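Local coordinates for protein thermospermine synthase (Medicago truncatula, PDB 6BQ6) that probably transfers an aminopropyl group from decarboxylated S-adenosylmethionine to spermidine, yielding thermospermine and methylthioadenosine in plant polyamine biosynthesis, at residues B[200-205]-B[236-241]; B[241-247]-B[260-266]; B[120-126]-B[151-156]. One frame throughout, in Å; residues are numbered along the deposited sequence.

Interaction 1 (B[200-205]-B[236-241]); sequences YELTLK and TLRQVF
Glu-201 and Val-240 mark the closest approach of the two backbones, with Glu-201 CA 6.0 Å from Val-240 CA. Both segments lie at the C-terminal parts of helices. Residues 200-204 form a wider, pi-type turn, evidenced by the bond from Lys-205 N to Tyr-200 O (2.8 Å), while Leu-237 O accepts from both Val-240 N and Phe-241 N. Val-240 occupies the narrow part of the contact: its CG1 lies 3.9 Å from Glu-201 N, and its CG2 rests against CB of Tyr-200.

The Tyr-200 side chain crosses that of Leu-237 at about a right angle. CG of Tyr-200 is anti to its carbonyl carbon (chi1 -68°), which carries the ring across to Leu-237 and Thr-236; there Leu-237 CD2 makes a CH-pi contact over one face, 3.5 Å from Tyr-200 CE2 and displaced toward the rim. Thr-236 CG2 arrives at the edge of the same ring. Both helices lie on one face of the mixed sheet of a Rossmann-like methyltransferase fold: Leu-204 and Leu-237 both touch Phe-214 of strand 212-220, and the Tyr-200 ring meets Phe-214 as well. Shortening Tyr-200 to an alanine here would probably leave Leu-237 CD2 without the ring face beneath it and open a gap between the helices.

Lys-205 extends past Val-240 and Phe-241 in the opposite sense. Its CD lies 3.9 Å from Phe-241 CE1, and a bend at chi3 (132°) turns the ammonium toward the backbone, where NZ donates to Val-240 O at 3.1 Å. The approach is nearly collinear with the carbonyl bond (164°). The same NZ forms a salt bridge with Asp-265, beyond these segments. Deeper in, Leu-204 CD2 meets the edge of the Phe-241 ring, 4.2 Å from its CZ.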
loop_
_atom_site.group_PDB
_atom_site.type_symbol
_atom_site.label_atom_id
_atom_site.label_comp_id
_atom_site.label_asym_id
_atom_site.label_seq_id
_atom_site.Cartn_x
_atom_site.Cartn_y
_atom_site.Cartn_z
ATOM N N TYR B 200 40.374 6.269 0.650
ATOM C CA TYR B 200 40.567 7.664 1.016
ATOM C C TYR B 200 42.025 7.984 1.188
ATOM O O TYR B 200 42.472 8.998 0.681
ATOM C CB TYR B 200 39.842 7.980 2.299
ATOM C CG TYR B 200 38.343 7.962 2.253
ATOM C CD1 TYR B 200 37.623 8.484 1.159
ATOM C CD2 TYR B 200 37.623 7.510 3.353
ATOM C CE1 TYR B 200 36.224 8.493 1.155
ATOM C CE2 TYR B 200 36.244 7.549 3.362
ATOM C CZ TYR B 200 35.542 8.044 2.256
ATOM O OH TYR B 200 34.155 8.075 2.282
ATOM N N GLU B 201 42.761 7.098 1.878
ATOM C CA GLU B 201 44.176 7.333 2.169
ATOM C C GLU B 201 45.072 7.222 0.963
ATOM O O GLU B 201 45.948 8.051 0.802
ATOM C CB GLU B 201 44.687 6.375 3.260
ATOM C CG GLU B 201 45.987 6.854 3.929
ATOM C CD GLU B 201 46.437 5.927 5.046
ATOM O OE1 GLU B 201 47.547 6.174 5.602
ATOM O OE2 GLU B 201 45.672 4.974 5.372
ATOM N N LEU B 202 44.878 6.191 0.164
ATOM C CA LEU B 202 45.839 5.787 -0.858
ATOM C C LEU B 202 45.431 6.204 -2.237
ATOM O O LEU B 202 46.280 6.236 -3.109
ATOM C CB LEU B 202 46.052 4.270 -0.831
ATOM C CG LEU B 202 46.578 3.744 0.511
ATOM C CD1 LEU B 202 46.839 2.245 0.445
ATOM C CD2 LEU B 202 47.833 4.487 0.984
ATOM N N THR B 203 44.163 6.562 -2.465
ATOM C CA THR B 203 43.692 6.938 -3.813
ATOM C C THR B 203 43.227 8.371 -3.842
ATOM O O THR B 203 43.637 9.147 -4.692
ATOM C CB THR B 203 42.599 5.964 -4.366
ATOM O OG1 THR B 203 43.103 4.604 -4.463
ATOM C CG2 THR B 203 42.056 6.424 -5.702
ATOM N N LEU B 204 42.340 8.730 -2.919
ATOM C CA LEU B 204 41.709 10.060 -2.975
ATOM C C LEU B 204 42.647 11.160 -2.460
ATOM O O LEU B 204 42.860 12.199 -3.116
ATOM C CB LEU B 204 40.418 10.041 -2.153
ATOM C CG LEU B 204 39.532 11.290 -2.433
ATOM C CD1 LEU B 204 38.077 10.929 -2.637
ATOM C CD2 LEU B 204 39.725 12.267 -1.317
ATOM N N LYS B 205 43.161 10.979 -1.247
ATOM C CA LYS B 205 44.017 12.022 -0.635
ATOM C C LYS B 205 45.182 12.448 -1.516
ATOM O O LYS B 205 45.399 13.662 -1.683
ATOM C CB LYS B 205 44.454 11.605 0.776
ATOM C CG LYS B 205 45.009 12.733 1.628
ATOM C CD LYS B 205 44.930 12.409 3.128
ATOM C CE LYS B 205 46.235 12.702 3.813
ATOM N NZ LYS B 205 46.100 12.676 5.298
ATOM N N THR B 236 35.193 6.587 9.483
ATOM C CA THR B 236 36.170 6.179 8.478
ATOM C C THR B 236 36.991 7.391 8.079
ATOM O O THR B 236 38.236 7.359 8.072
ATOM C CB THR B 236 35.500 5.481 7.295
ATOM O OG1 THR B 236 34.744 4.347 7.768
ATOM C CG2 THR B 236 36.525 5.011 6.290
ATOM N N LEU B 237 36.317 8.517 7.797
ATOM C CA LEU B 237 37.051 9.734 7.464
ATOM C C LEU B 237 37.939 10.255 8.602
ATOM O O LEU B 237 38.997 10.805 8.335
ATOM C CB LEU B 237 36.099 10.822 6.968
ATOM C CG LEU B 237 35.530 10.577 5.575
ATOM C CD1 LEU B 237 34.306 11.443 5.313
ATOM C CD2 LEU B 237 36.572 10.794 4.518
ATOM N N ARG B 238 37.518 10.072 9.858
ATOM C CA ARG B 238 38.288 10.525 11.017
ATOM C C ARG B 238 39.621 9.759 11.097
ATOM O O ARG B 238 40.630 10.246 11.650
ATOM C CB ARG B 238 37.424 10.310 12.291
ATOM C CG ARG B 238 38.032 10.815 13.563
ATOM C CD ARG B 238 36.987 10.930 14.679
ATOM N NE ARG B 238 36.247 9.686 14.962
ATOM C CZ ARG B 238 35.591 9.440 16.108
ATOM N NH1 ARG B 238 34.912 8.313 16.297
ATOM N NH2 ARG B 238 35.622 10.342 17.079
ATOM N N GLN B 239 39.666 8.592 10.487
ATOM C CA GLN B 239 40.946 7.821 10.456
ATOM C C GLN B 239 41.959 8.338 9.444
ATOM O O GLN B 239 43.106 7.871 9.412
ATOM C CB GLN B 239 40.693 6.344 10.091
ATOM C CG GLN B 239 39.650 5.608 10.902
ATOM C CD GLN B 239 39.781 5.846 12.377
ATOM O OE1 GLN B 239 40.875 5.669 12.947
ATOM N NE2 GLN B 239 38.694 6.244 13.025
ATOM N N VAL B 240 41.533 9.194 8.522
ATOM C CA VAL B 240 42.346 9.602 7.402
ATOM C C VAL B 240 42.681 11.088 7.405
ATOM O O VAL B 240 43.768 11.465 7.017
ATOM C CB VAL B 240 41.639 9.248 6.074
ATOM C CG1 VAL B 240 42.442 9.659 4.844
ATOM C CG2 VAL B 240 41.304 7.751 6.034
ATOM N N PHE B 241 41.703 11.942 7.692
ATOM C CA PHE B 241 41.892 13.384 7.638
ATOM C C PHE B 241 41.857 13.985 9.028
ATOM O O PHE B 241 41.162 13.467 9.921
ATOM C CB PHE B 241 40.717 14.026 6.856
ATOM C CG PHE B 241 40.709 13.709 5.391
ATOM C CD1 PHE B 241 41.449 14.475 4.508
ATOM C CD2 PHE B 241 39.968 12.658 4.897
ATOM C CE1 PHE B 241 41.452 14.181 3.153
ATOM C CE2 PHE B 241 39.950 12.371 3.564
ATOM C CZ PHE B 241 40.690 13.135 2.677
#

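Interaction 2 (B[241-247]-B[260-266]); sequences FKYVVPY and WVLASDS
Tyr-247 turns its ring back across the strand boundary and lays one face over CB of Trp-260, its cross-strand partner in a hydrogen-bonded pair. The cause is its first torsion (chi1 66°), which wedges CG between the backbone N and the carbonyl carbon. The result is a CH-pi contact, with Trp-260 CB 3.5 Å from Tyr-247 CZ. Although the tyrosine and the five-membered ring of the tryptophan are inclined by only 30°, they are slid so far apart that they barely overlap. Leu-262 CG adds an oblique contact, 3.7 Å from Tyr-247 CE1, and the hydroxyl at the far end donates to Cys-90 O of helix 84-98.

The backbone register is regular: Tyr-243 with Ser-264, Val-245 with Leu-262 and Tyr-247 with Trp-260 each exchange two N-H to O bonds, of which Val-245 N to Leu-262 O is 2.8 Å. These strands, 243-251 and 256-264, form the hairpin at one edge of the sheet, in which strand 256-264 is the one antiparallel member of the 3-2-1-4-5-7-6 order of class I methyltransferase folds. Trp-260 also meets Tyr-87, a residue of the thermospermine pocket, and its own side chain lies about 7 Å from the bound ligand.

On the other face, Val-244 CG1 and Val-261 CG1 stand 3.4 Å apart, tighter than ordinary van der Waals contact, and Phe-241 sets a ring face over Ala-263, whose CB is 3.5 Å from Phe-241 CD2. At the hairpin's open end Asp-265 OD1 receives Lys-242 N (3.0 Å, 157° at the hydrogen), while OD2 has its partner in Lys-205. Next to it, Ser-264 OG accepts from Ser-266 N at 3.1 Å in an ST turn, and Gly-212 O is its second partner.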
loop_
_atom_site.group_PDB
_atom_site.type_symbol
_atom_site.label_atom_id
_atom_site.label_comp_id
_atom_site.label_asym_id
_atom_site.label_seq_id
_atom_site.Cartn_x
_atom_site.Cartn_y
_atom_site.Cartn_z
ATOM N N PHE B 241 41.703 11.942 7.692
ATOM C CA PHE B 241 41.892 13.384 7.638
ATOM C C PHE B 241 41.857 13.985 9.028
ATOM O O PHE B 241 41.162 13.467 9.921
ATOM C CB PHE B 241 40.717 14.026 6.856
ATOM C CG PHE B 241 40.709 13.709 5.391
ATOM C CD1 PHE B 241 41.449 14.475 4.508
ATOM C CD2 PHE B 241 39.968 12.658 4.897
ATOM C CE1 PHE B 241 41.452 14.181 3.153
ATOM C CE2 PHE B 241 39.950 12.371 3.564
ATOM C CZ PHE B 241 40.690 13.135 2.677
ATOM N N LYS B 242 42.556 15.109 9.205
ATOM C CA LYS B 242 42.634 15.765 10.501
ATOM C C LYS B 242 41.365 16.412 10.942
ATOM O O LYS B 242 40.980 16.263 12.094
ATOM C CB LYS B 242 43.727 16.813 10.522
ATOM C CG LYS B 242 43.901 17.393 11.915
ATOM C CD LYS B 242 45.231 17.996 12.201
ATOM C CE LYS B 242 45.259 18.498 13.636
ATOM N NZ LYS B 242 45.235 17.391 14.644
ATOM N N TYR B 243 40.715 17.117 10.012
ATOM C CA TYR B 243 39.517 17.879 10.318
ATOM C C TYR B 243 38.329 17.234 9.588
ATOM O O TYR B 243 38.370 17.063 8.366
ATOM C CB TYR B 243 39.710 19.305 9.864
ATOM C CG TYR B 243 40.903 19.968 10.481
ATOM C CD1 TYR B 243 40.884 20.389 11.793
ATOM C CD2 TYR B 243 42.064 20.162 9.737
ATOM C CE1 TYR B 243 42.012 20.991 12.361
ATOM C CE2 TYR B 243 43.180 20.751 10.289
ATOM C CZ TYR B 243 43.157 21.160 11.579
ATOM O OH TYR B 243 44.339 21.761 12.041
ATOM N N VAL B 244 37.305 16.835 10.355
ATOM C CA VAL B 244 36.167 16.127 9.773
ATOM C C VAL B 244 34.944 16.740 10.370
ATOM O O VAL B 244 34.842 16.813 11.594
ATOM C CB VAL B 244 36.256 14.598 10.013
ATOM C CG1 VAL B 244 35.080 13.875 9.367
ATOM C CG2 VAL B 244 37.551 14.060 9.456
ATOM N N VAL B 245 34.066 17.269 9.531
ATOM C CA VAL B 245 32.869 18.018 9.951
ATOM C C VAL B 245 31.622 17.372 9.369
ATOM O O VAL B 245 31.343 17.548 8.211
ATOM C CB VAL B 245 32.970 19.518 9.550
ATOM C CG1 VAL B 245 31.696 20.277 9.910
ATOM C CG2 VAL B 245 34.185 20.213 10.155
ATOM N N PRO B 246 30.860 16.629 10.192
ATOM C CA PRO B 246 29.611 16.029 9.766
ATOM C C PRO B 246 28.507 17.067 9.923
ATOM O O PRO B 246 28.557 17.917 10.841
ATOM C CB PRO B 246 29.413 14.865 10.745
ATOM C CG PRO B 246 30.067 15.329 11.988
ATOM C CD PRO B 246 31.232 16.200 11.562
ATOM N N TYR B 247 27.574 17.020 8.995
ATOM C CA TYR B 247 26.455 17.965 9.007
ATOM C C TYR B 247 25.245 17.390 8.347
ATOM O O TYR B 247 25.315 16.380 7.628
ATOM C CB TYR B 247 26.878 19.306 8.417
ATOM C CG TYR B 247 27.235 19.314 6.966
ATOM C CD1 TYR B 247 28.475 18.905 6.548
ATOM C CD2 TYR B 247 26.371 19.860 6.024
ATOM C CE1 TYR B 247 28.824 18.957 5.214
ATOM C CE2 TYR B 247 26.730 19.935 4.681
ATOM C CZ TYR B 247 27.952 19.515 4.294
ATOM O OH TYR B 247 28.320 19.495 2.970
ATOM N N TRP B 260 25.951 14.704 5.377
ATOM C CA TRP B 260 27.169 14.893 4.573
ATOM C C TRP B 260 28.316 15.043 5.509
ATOM O O TRP B 260 28.156 15.382 6.700
ATOM C CB TRP B 260 27.078 16.186 3.720
ATOM C CG TRP B 260 25.873 16.226 2.856
ATOM C CD1 TRP B 260 25.750 15.786 1.537
ATOM C CD2 TRP B 260 24.585 16.732 3.199
ATOM N NE1 TRP B 260 24.491 15.975 1.082
ATOM C CE2 TRP B 260 23.729 16.509 2.089
ATOM C CE3 TRP B 260 24.036 17.316 4.350
ATOM C CZ2 TRP B 260 22.400 16.869 2.108
ATOM C CZ3 TRP B 260 22.722 17.661 4.332
ATOM C CH2 TRP B 260 21.908 17.413 3.240
ATOM N N VAL B 261 29.510 14.774 5.009
ATOM C CA VAL B 261 30.701 14.966 5.804
ATOM C C VAL B 261 31.763 15.687 4.984
ATOM O O VAL B 261 32.125 15.209 3.895
ATOM C CB VAL B 261 31.261 13.629 6.292
ATOM C CG1 VAL B 261 32.484 13.830 7.191
ATOM C CG2 VAL B 261 30.202 12.782 7.033
ATOM N N LEU B 262 32.294 16.793 5.546
ATOM C CA LEU B 262 33.513 17.454 5.069
ATOM C C LEU B 262 34.752 16.872 5.701
ATOM O O LEU B 262 34.752 16.570 6.890
ATOM C CB LEU B 262 33.560 18.924 5.443
ATOM C CG LEU B 262 32.422 19.807 5.051
ATOM C CD1 LEU B 262 32.669 21.219 5.501
ATOM C CD2 LEU B 262 32.275 19.763 3.541
ATOM N N ALA B 263 35.812 16.750 4.927
ATOM C CA ALA B 263 37.088 16.266 5.444
ATOM C C ALA B 263 38.233 17.014 4.768
ATOM O O ALA B 263 38.221 17.263 3.572
ATOM C CB ALA B 263 37.217 14.760 5.239
ATOM N N SER B 264 39.226 17.398 5.557
ATOM C CA SER B 264 40.381 18.135 5.015
ATOM C C SER B 264 41.558 17.992 5.979
ATOM O O SER B 264 41.405 17.724 7.159
ATOM C CB SER B 264 40.050 19.610 4.812
ATOM O OG SER B 264 41.084 20.382 4.190
ATOM N N ASP B 265 42.733 18.206 5.461
ATOM C CA ASP B 265 43.899 18.355 6.328
ATOM C C ASP B 265 44.196 19.806 6.695
ATOM O O ASP B 265 45.128 20.078 7.471
ATOM C CB ASP B 265 45.090 17.630 5.684
ATOM C CG ASP B 265 45.038 16.113 5.919
ATOM O OD1 ASP B 265 44.396 15.628 6.887
ATOM O OD2 ASP B 265 45.716 15.373 5.180
ATOM N N SER B 266 43.417 20.744 6.158
ATOM C CA SER B 266 43.446 22.104 6.573
ATOM C C SER B 266 42.159 22.398 7.341
ATOM O O SER B 266 41.127 21.735 7.139
ATOM C CB SER B 266 43.554 23.029 5.392
ATOM O OG SER B 266 44.809 22.766 4.782
#

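Interaction 3 (B[120-126]-B[151-156]); sequences LRHKTID and AFHDSR
Arg-156 lays its guanidinium beneath Leu-120, whose CD2 covers one face near the rim, 3.7 Å from Arg-156 CZ. The two side chains slide past each other in opposite directions, so the leucine shields the flat group while polar partners gather round it. Those from the loop 120-126 are backbone carbonyls. Arg-156 NH2 donates to Leu-120 O at 2.9 Å, in the carbonyl plane and on a lone pair, although this oxygen is tilted 17° from the guanidinium plane. At the edge proper, Arg-156 NH1 reaches Ile-125 O at 2.9 Å along a nearly straight N-H (168°); the oxygen lies in the guanidinium plane, but the nitrogen sits above the plane of the carbonyl. A weak bond from NH1 to His-122 O, also at the edge, adds a third carbonyl, and that same oxygen closes the type I turn from His-122 to Ile-125.

Asp-154 holds the other part of the edge. Its carboxylate is gripped side-on by two nitrogens: Arg-156 NE reaches Asp-154 OD1 at 3.1 Å, and Arg-156 NH2 reaches Asp-154 OD2 at 3.0 Å, a salt bridge. OD1 also takes Arg-156 N on its anti lone pair, forming an Asx turn that fixes the carboxylate ahead of the arginine it pairs with. A bend at chi3 (-69°) brings the guanidinium round to face it. With its edge bonded at several points, the group is unlikely to rotate. Leu-120 CD1 completes the apolar side, 4.1 Å from Ala-151 CB.

In the Rossmann-like fold, these loops lead into the neighbouring parallel strands 127-132 and 157-161, and Asp-132, an adenosine-binding residue, lies at the other end of the first. Leu-120 also packs on Val-128 of strand 127-132, to which Arg-156 is joined by backbone bonding, while His-122 and Ile-125 rest against helix 84-98.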
loop_
_atom_site.group_PDB
_atom_site.type_symbol
_atom_site.label_atom_id
_atom_site.label_comp_id
_atom_site.label_asym_id
_atom_site.label_seq_id
_atom_site.Cartn_x
_atom_site.Cartn_y
_atom_site.Cartn_z
ATOM N N LEU B 120 29.067 24.871 -10.592
ATOM C CA LEU B 120 29.270 25.876 -11.668
ATOM C C LEU B 120 28.733 27.270 -11.330
ATOM O O LEU B 120 29.021 28.232 -12.017
ATOM C CB LEU B 120 28.638 25.357 -12.960
ATOM C CG LEU B 120 29.421 24.142 -13.527
ATOM C CD1 LEU B 120 28.546 23.429 -14.538
ATOM C CD2 LEU B 120 30.753 24.467 -14.199
ATOM N N ARG B 121 27.934 27.390 -10.279
ATOM C CA ARG B 121 27.575 28.690 -9.723
ATOM C C ARG B 121 28.740 29.429 -9.106
ATOM O O ARG B 121 28.637 30.617 -8.898
ATOM C CB ARG B 121 26.424 28.575 -8.715
ATOM C CG ARG B 121 25.138 28.082 -9.372
ATOM C CD ARG B 121 24.000 27.896 -8.361
ATOM N NE ARG B 121 23.716 29.127 -7.634
ATOM C CZ ARG B 121 23.291 29.217 -6.369
ATOM N NH1 ARG B 121 23.114 28.160 -5.610
ATOM N NH2 ARG B 121 23.093 30.398 -5.846
ATOM N N HIS B 122 29.825 28.732 -8.758
ATOM C CA HIS B 122 30.988 29.367 -8.188
ATOM C C HIS B 122 31.844 30.003 -9.242
ATOM O O HIS B 122 32.375 29.325 -10.100
ATOM C CB HIS B 122 31.773 28.337 -7.397
ATOM C CG HIS B 122 31.142 28.018 -6.085
ATOM N ND1 HIS B 122 31.665 28.463 -4.895
ATOM C CD2 HIS B 122 30.059 27.261 -5.771
ATOM C CE1 HIS B 122 30.917 28.025 -3.894
ATOM N NE2 HIS B 122 29.932 27.305 -4.401
ATOM N N LYS B 123 32.048 31.320 -9.136
ATOM C CA LYS B 123 32.885 31.993 -10.135
ATOM C C LYS B 123 34.349 31.615 -10.118
ATOM O O LYS B 123 35.021 31.813 -11.132
ATOM C CB LYS B 123 32.719 33.525 -10.023
ATOM C CG LYS B 123 31.347 33.923 -10.457
ATOM C CD LYS B 123 31.064 35.394 -10.186
ATOM C CE LYS B 123 30.874 35.684 -8.707
ATOM N NZ LYS B 123 30.297 37.067 -8.500
ATOM N N THR B 124 34.849 31.074 -8.997
ATOM C CA THR B 124 36.236 30.626 -8.928
ATOM C C THR B 124 36.533 29.410 -9.811
ATOM O O THR B 124 37.691 29.149 -10.209
ATOM C CB THR B 124 36.638 30.307 -7.456
ATOM O OG1 THR B 124 35.802 29.266 -6.933
ATOM C CG2 THR B 124 36.445 31.521 -6.562
ATOM N N ILE B 125 35.504 28.624 -10.097
ATOM C CA ILE B 125 35.649 27.342 -10.737
ATOM C C ILE B 125 36.018 27.508 -12.203
ATOM O O ILE B 125 35.341 28.219 -12.947
ATOM C CB ILE B 125 34.338 26.488 -10.587
ATOM C CG1 ILE B 125 34.154 26.060 -9.107
ATOM C CG2 ILE B 125 34.291 25.300 -11.527
ATOM C CD1 ILE B 125 35.120 25.007 -8.657
ATOM N N ASP B 126 37.059 26.794 -12.595
ATOM C CA ASP B 126 37.521 26.679 -13.992
ATOM C C ASP B 126 37.208 25.316 -14.644
ATOM O O ASP B 126 37.044 25.237 -15.873
ATOM C CB ASP B 126 39.034 26.919 -14.034
ATOM C CG ASP B 126 39.426 28.343 -13.671
ATOM O OD1 ASP B 126 38.616 29.309 -13.867
ATOM O OD2 ASP B 126 40.584 28.535 -13.243
ATOM N N ALA B 151 24.024 23.788 -17.036
ATOM C CA ALA B 151 25.148 23.076 -16.420
ATOM C C ALA B 151 25.802 22.098 -17.406
ATOM O O ALA B 151 27.038 22.140 -17.648
ATOM C CB ALA B 151 24.687 22.350 -15.178
ATOM N N PHE B 152 24.969 21.259 -18.023
ATOM C CA PHE B 152 25.469 20.227 -18.940
ATOM C C PHE B 152 26.144 20.806 -20.158
ATOM O O PHE B 152 27.000 20.156 -20.749
ATOM C CB PHE B 152 24.378 19.271 -19.379
ATOM C CG PHE B 152 24.154 18.149 -18.443
ATOM C CD1 PHE B 152 25.167 17.218 -18.224
ATOM C CD2 PHE B 152 22.949 17.995 -17.809
ATOM C CE1 PHE B 152 24.957 16.158 -17.376
ATOM C CE2 PHE B 152 22.750 16.937 -16.955
ATOM C CZ PHE B 152 23.755 16.042 -16.723
ATOM N N HIS B 153 25.737 22.009 -20.546
ATOM C CA HIS B 153 26.356 22.729 -21.695
ATOM C C HIS B 153 27.494 23.720 -21.380
ATOM O O HIS B 153 28.078 24.361 -22.280
ATOM C CB HIS B 153 25.233 23.389 -22.482
ATOM C CG HIS B 153 24.398 22.383 -23.198
ATOM N ND1 HIS B 153 23.320 21.755 -22.610
ATOM C CD2 HIS B 153 24.536 21.826 -24.428
ATOM C CE1 HIS B 153 22.824 20.861 -23.447
ATOM N NE2 HIS B 153 23.527 20.901 -24.569
ATOM N N ASP B 154 27.844 23.801 -20.104
ATOM C CA ASP B 154 28.910 24.658 -19.642
ATOM C C ASP B 154 30.256 24.097 -20.119
ATOM O O ASP B 154 30.584 22.945 -19.854
ATOM C CB ASP B 154 28.845 24.761 -18.121
ATOM C CG ASP B 154 29.657 25.924 -17.551
ATOM O OD1 ASP B 154 30.865 26.010 -17.786
ATOM O OD2 ASP B 154 29.120 26.723 -16.757
ATOM N N SER B 155 31.068 24.943 -20.750
ATOM C CA SER B 155 32.354 24.513 -21.269
ATOM C C SER B 155 33.318 24.074 -20.184
ATOM O O SER B 155 34.317 23.405 -20.508
ATOM C CB SER B 155 33.024 25.652 -22.095
ATOM O OG SER B 155 33.214 26.764 -21.262
ATOM N N ARG B 156 33.035 24.436 -18.922
ATOM C CA ARG B 156 33.887 24.034 -17.823
ATOM C C ARG B 156 33.647 22.601 -17.390
ATOM O O ARG B 156 34.455 22.076 -16.633
ATOM C CB ARG B 156 33.688 24.980 -16.662
ATOM C CG ARG B 156 34.188 26.403 -16.914
ATOM C CD ARG B 156 33.906 27.266 -15.705
ATOM N NE ARG B 156 32.468 27.489 -15.567
ATOM C CZ ARG B 156 31.853 27.946 -14.488
ATOM N NH1 ARG B 156 32.509 28.292 -13.404
ATOM N NH2 ARG B 156 30.551 28.083 -14.506
#

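Interactions 1 and 2 are continuous: they share Phe-241, a short loop leads from helix 230-238 into strand 243-251, and the salt bridge between Lys-205 and Asp-265 ties them together. Interaction 1 is the most buried, apolar helix packing with one polar bond at its rim. Interaction 2, partly buried, is held chiefly by backbone bonding within the sheet those helices cover, with Leu-237 of interaction 1 packing on its Val-261. Interaction 3 stands apart, its centre 27 Å from that of interaction 1, toward the opposite edge of the same sheet. Also partly buried, it relies on one arginine bonded to loop carbonyls and a carboxylate.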